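Local coordinates for protein putative D-alanine N-acetyltransferase of GNAT family (Desulfovibrio desulfuricans subsp. desulfuricans, PDB 2R7H) that probably transfers an acyl group, most likely acetyl from acetyl-CoA, to an acceptor that is not established, at residues B[21-25]-B[118-122]; B[33-38]-B[79-83]. One frame throughout, in Å; residues are numbered along the deposited sequence.

Interaction 1 (B[21-25]-B[118-122])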
# COMPACT_ATOMS: atom_id res chain seq x y z
N ALA B 21 -2.16 22.87 20.93
CA ALA B 21 -2.69 21.68 21.63
C ALA B 21 -2.76 20.52 20.62
O ALA B 21 -3.21 20.73 19.49
CB ALA B 21 -4.06 21.94 22.22
N PHE B 22 -2.35 19.33 21.03
CA PHE B 22 -2.40 18.12 20.18
C PHE B 22 -3.62 17.30 20.58
O PHE B 22 -3.82 17.04 21.77
CB PHE B 22 -1.11 17.32 20.26
CG PHE B 22 0.05 18.07 19.73
CD1 PHE B 22 0.18 18.27 18.37
CD2 PHE B 22 1.00 18.60 20.57
CE1 PHE B 22 1.24 18.98 17.86
CE2 PHE B 22 2.08 19.32 20.06
CZ PHE B 22 2.19 19.50 18.70
N ARG B 23 -4.46 16.94 19.61
CA ARG B 23 -5.69 16.18 19.85
C ARG B 23 -5.72 14.97 18.93
O ARG B 23 -5.38 15.08 17.77
CB ARG B 23 -6.89 17.09 19.57
CG ARG B 23 -8.26 16.41 19.61
CD ARG B 23 -9.42 17.40 19.64
NE ARG B 23 -9.34 18.45 18.62
CZ ARG B 23 -9.68 18.31 17.34
NH1 ARG B 23 -10.07 17.15 16.85
NH2 ARG B 23 -9.57 19.34 16.52
N ARG B 24 -6.10 13.82 19.47
CA ARG B 24 -6.23 12.58 18.72
C ARG B 24 -7.66 12.22 18.37
O ARG B 24 -7.87 11.44 17.45
CB ARG B 24 -5.64 11.37 19.44
CG ARG B 24 -4.16 11.15 19.38
CD ARG B 24 -3.41 12.15 20.10
NE ARG B 24 -2.00 11.82 20.14
CZ ARG B 24 -1.08 12.64 20.64
NH1 ARG B 24 -1.40 13.81 21.21
NH2 ARG B 24 0.17 12.26 20.61
N GLN B 25 -8.63 12.74 19.12
CA GLN B 25 -10.05 12.43 18.88
C GLN B 25 -10.54 13.12 17.62
O GLN B 25 -10.30 14.29 17.48
CB GLN B 25 -10.91 12.90 20.07
CG GLN B 25 -12.39 12.41 20.01
CD GLN B 25 -13.24 12.90 21.18
OE1 GLN B 25 -13.07 14.02 21.69
NE2 GLN B 25 -14.21 12.08 21.58
N GLU B 118 4.79 13.49 17.96
CA GLU B 118 3.59 12.91 18.55
C GLU B 118 3.19 11.57 17.90
O GLU B 118 2.74 10.64 18.59
CB GLU B 118 2.44 13.92 18.49
CG GLU B 118 2.67 15.21 19.28
CD GLU B 118 3.13 15.01 20.72
OE1 GLU B 118 2.54 14.20 21.43
OE2 GLU B 118 4.09 15.70 21.14
N VAL B 119 3.31 11.49 16.57
CA VAL B 119 3.00 10.25 15.87
C VAL B 119 3.93 9.16 16.37
O VAL B 119 3.49 8.04 16.60
CB VAL B 119 3.16 10.41 14.33
CG1 VAL B 119 3.20 9.06 13.66
CG2 VAL B 119 2.02 11.38 13.79
N VAL B 120 5.22 9.47 16.49
CA VAL B 120 6.24 8.51 16.97
C VAL B 120 5.94 8.04 18.40
O VAL B 120 6.07 6.88 18.68
CB VAL B 120 7.64 9.09 16.86
CG1 VAL B 120 8.66 8.24 17.60
CG2 VAL B 120 8.00 9.24 15.41
N HIS B 121 5.48 8.95 19.25
CA HIS B 121 5.08 8.63 20.61
C HIS B 121 3.95 7.61 20.58
O HIS B 121 3.99 6.59 21.26
CB HIS B 121 4.59 9.90 21.31
CG HIS B 121 3.81 9.67 22.56
ND1 HIS B 121 2.45 9.46 22.55
CD2 HIS B 121 4.18 9.66 23.86
CE1 HIS B 121 2.02 9.30 23.79
NE2 HIS B 121 3.05 9.43 24.60
N ASP B 122 2.95 7.89 19.76
CA ASP B 122 1.78 7.01 19.65
C ASP B 122 2.08 5.64 19.10
O ASP B 122 1.50 4.67 19.55
CB ASP B 122 0.68 7.65 18.82
CG ASP B 122 0.11 8.87 19.43
OD1 ASP B 122 0.48 9.24 20.58
OD2 ASP B 122 -0.73 9.48 18.75
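F22 and E118 make the close-packed half of this contact. E118 lays its CG over the centre of the F22 ring, in a CH-pi contact of 3.9 Å from that carbon to the ring centroid. The glutamate chain bends at chi2 (-51°), and its carboxylate plane is 16° from that of the ring. A114 and L115, one turn earlier on helix 111-125, also touch F22, whereas V71 and A73 of the neighbouring strand meet it from the sheet. In the GNAT fold this places the first, outermost strand against the helix after the loop that in relatives binds the acetyl-CoA pyrophosphate, near that helix's C-terminal half. The other half is polar; the whole contact lies at the surface, with H121 its most exposed part. R24 reaches across from the end of strand 21-23 and grips D122 side-on: NE meets OD2 on its syn lone pair at 3.0 Å, close to the guanidinium plane, while NH2 reaches OD1 from a more tilted position, also at 3.0 Å. The same NH2 donates a nearly straight bond (170°) to the anti lone pair of E118 OE1, 3.2 Å away. This salt-bridge network ties the arginine to two successive turns of the helix. Towards solvent, H121 only grazes R24, but its ND1 donates to D122 OD1 at 2.8 Å, giving that oxygen a second donor and helping to fix the carboxylate's rotation.

Interaction 2 (B[33-38]-B[79-83]); sequences LVRRVV and MAGYA
V34 fits between two partners of strand 78-87, the ring of Y82 and the selenium of M79. Its CG2 stands over the middle of the tyrosine ring, 3.9 Å from the centroid and only 8° off the ring normal, a CH-pi contact, and the same methyl rests against M79 SE. V34 CG1 crowds the phenol end; its 3.0 Å approach to Y82 OH is so short that the exact spacing is doubtful. V38 closes in from another direction, its CG2 in the ring plane at the edge, 3.6 Å from Y82 OH. One turn on from V34 and next to V38, V37 meets the strand: CG2 nests against M79 O and SE, and CG1 lies 4.2 Å from G81 CA. M79, a selenomethionine, runs extended until chi3 (-68°), where it bends and brings CE against L33 CB at 3.9 Å. Helix 30-41 crosses the strand almost at a right angle (92°), and V34 fills the hollow between M79 and Y82. The strand carries a classic beta bulge here, A80 and G81 both facing A73. A49, A52 and V56 of helix 46-61 back V34 and V38, a second helix on this face of the GNAT sheet. The join is apolar throughout, its cohesion resting on fit, and the buried phenol oxygen is satisfied by a hydrogen bond with W99, a residue of the pocket that holds 2-ethoxyethanol.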
# COMPACT_ATOMS: atom_id res chain seq x y z
N LEU B 33 -11.92 20.84 8.02
CA LEU B 33 -10.74 21.58 8.52
C LEU B 33 -9.49 20.98 7.92
O LEU B 33 -8.56 21.72 7.57
CB LEU B 33 -10.67 21.56 10.06
CG LEU B 33 -11.70 22.36 10.85
CD1 LEU B 33 -11.75 21.97 12.31
CD2 LEU B 33 -11.47 23.86 10.68
N VAL B 34 -9.44 19.65 7.85
CA VAL B 34 -8.32 18.92 7.24
C VAL B 34 -8.22 19.28 5.76
O VAL B 34 -7.12 19.57 5.24
CB VAL B 34 -8.45 17.41 7.43
CG1 VAL B 34 -7.62 16.64 6.40
CG2 VAL B 34 -8.11 17.04 8.89
N ARG B 35 -9.36 19.26 5.09
CA ARG B 35 -9.38 19.60 3.66
C ARG B 35 -8.79 20.98 3.46
O ARG B 35 -7.89 21.13 2.65
CB ARG B 35 -10.77 19.56 3.07
CG ARG B 35 -10.67 19.56 1.55
CD ARG B 35 -11.97 19.75 0.84
NE ARG B 35 -11.65 19.68 -0.58
CZ ARG B 35 -11.59 18.57 -1.32
NH1 ARG B 35 -11.94 17.41 -0.81
NH2 ARG B 35 -11.23 18.65 -2.62
N ARG B 36 -9.24 21.97 4.23
CA ARG B 36 -8.70 23.34 4.12
C ARG B 36 -7.20 23.42 4.44
O ARG B 36 -6.47 24.16 3.77
CB ARG B 36 -9.55 24.35 4.93
N VAL B 37 -6.71 22.60 5.40
CA VAL B 37 -5.29 22.58 5.73
C VAL B 37 -4.55 22.08 4.51
O VAL B 37 -3.60 22.71 4.05
CB VAL B 37 -4.91 21.65 6.95
CG1 VAL B 37 -3.39 21.45 7.04
CG2 VAL B 37 -5.44 22.21 8.29
N VAL B 38 -5.01 20.93 4.00
CA VAL B 38 -4.43 20.29 2.82
C VAL B 38 -4.41 21.19 1.58
O VAL B 38 -3.42 21.23 0.84
CB VAL B 38 -5.14 18.93 2.58
CG1 VAL B 38 -5.04 18.54 1.17
CG2 VAL B 38 -4.64 17.87 3.60
N MSE B 79 -7.22 24.92 13.27
CA MSE B 79 -6.31 23.79 13.07
C MSE B 79 -5.02 24.29 12.37
O MSE B 79 -5.04 24.66 11.20
CB MSE B 79 -6.97 22.67 12.26
CG MSE B 79 -6.07 21.43 12.12
SE MSE B 79 -6.93 20.05 11.12
CE MSE B 79 -8.32 19.66 12.48
N ALA B 80 -3.91 24.31 13.10
CA ALA B 80 -2.61 24.76 12.58
C ALA B 80 -1.99 23.73 11.60
O ALA B 80 -1.26 24.09 10.67
CB ALA B 80 -1.68 25.03 13.74
N GLY B 81 -2.32 22.46 11.82
CA GLY B 81 -1.83 21.38 10.99
C GLY B 81 -2.20 20.02 11.57
O GLY B 81 -2.91 19.92 12.57
N TYR B 82 -1.76 18.96 10.91
CA TYR B 82 -2.08 17.62 11.40
C TYR B 82 -1.22 16.58 10.72
O TYR B 82 -0.55 16.86 9.71
CB TYR B 82 -3.57 17.27 11.18
CG TYR B 82 -3.92 16.76 9.82
CD1 TYR B 82 -3.82 17.56 8.70
CD2 TYR B 82 -4.42 15.48 9.66
CE1 TYR B 82 -4.12 17.08 7.44
CE2 TYR B 82 -4.72 14.99 8.41
CZ TYR B 82 -4.57 15.78 7.31
OH TYR B 82 -4.91 15.28 6.08
N ALA B 83 -1.24 15.38 11.30
CA ALA B 83 -0.52 14.21 10.77
C ALA B 83 -1.58 13.09 10.66
O ALA B 83 -2.50 13.02 11.48
CB ALA B 83 0.54 13.80 11.67

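How the interactions relate
Interaction 1 is a surface contact and interaction 2 a buried one, and their chemistry follows: a salt-bridge network beside one CH-pi contact in 21-25/118-122, apolar shape-fitting in 33-38/79-83. Both bring a helix to the same mixed sheet, from opposite faces. The two are joined through strand 78-87, where A83 CB meets V119 CG2 of helix 111-125 at 3.5 Å while the preceding Y82 turns to helix 30-41. Strand 21-23 likewise divides its side chains, F22 towards helix 111-125 and R23 towards M79 and D30. Along the chain, interaction 2 is nested within the loop that interaction 1 closes.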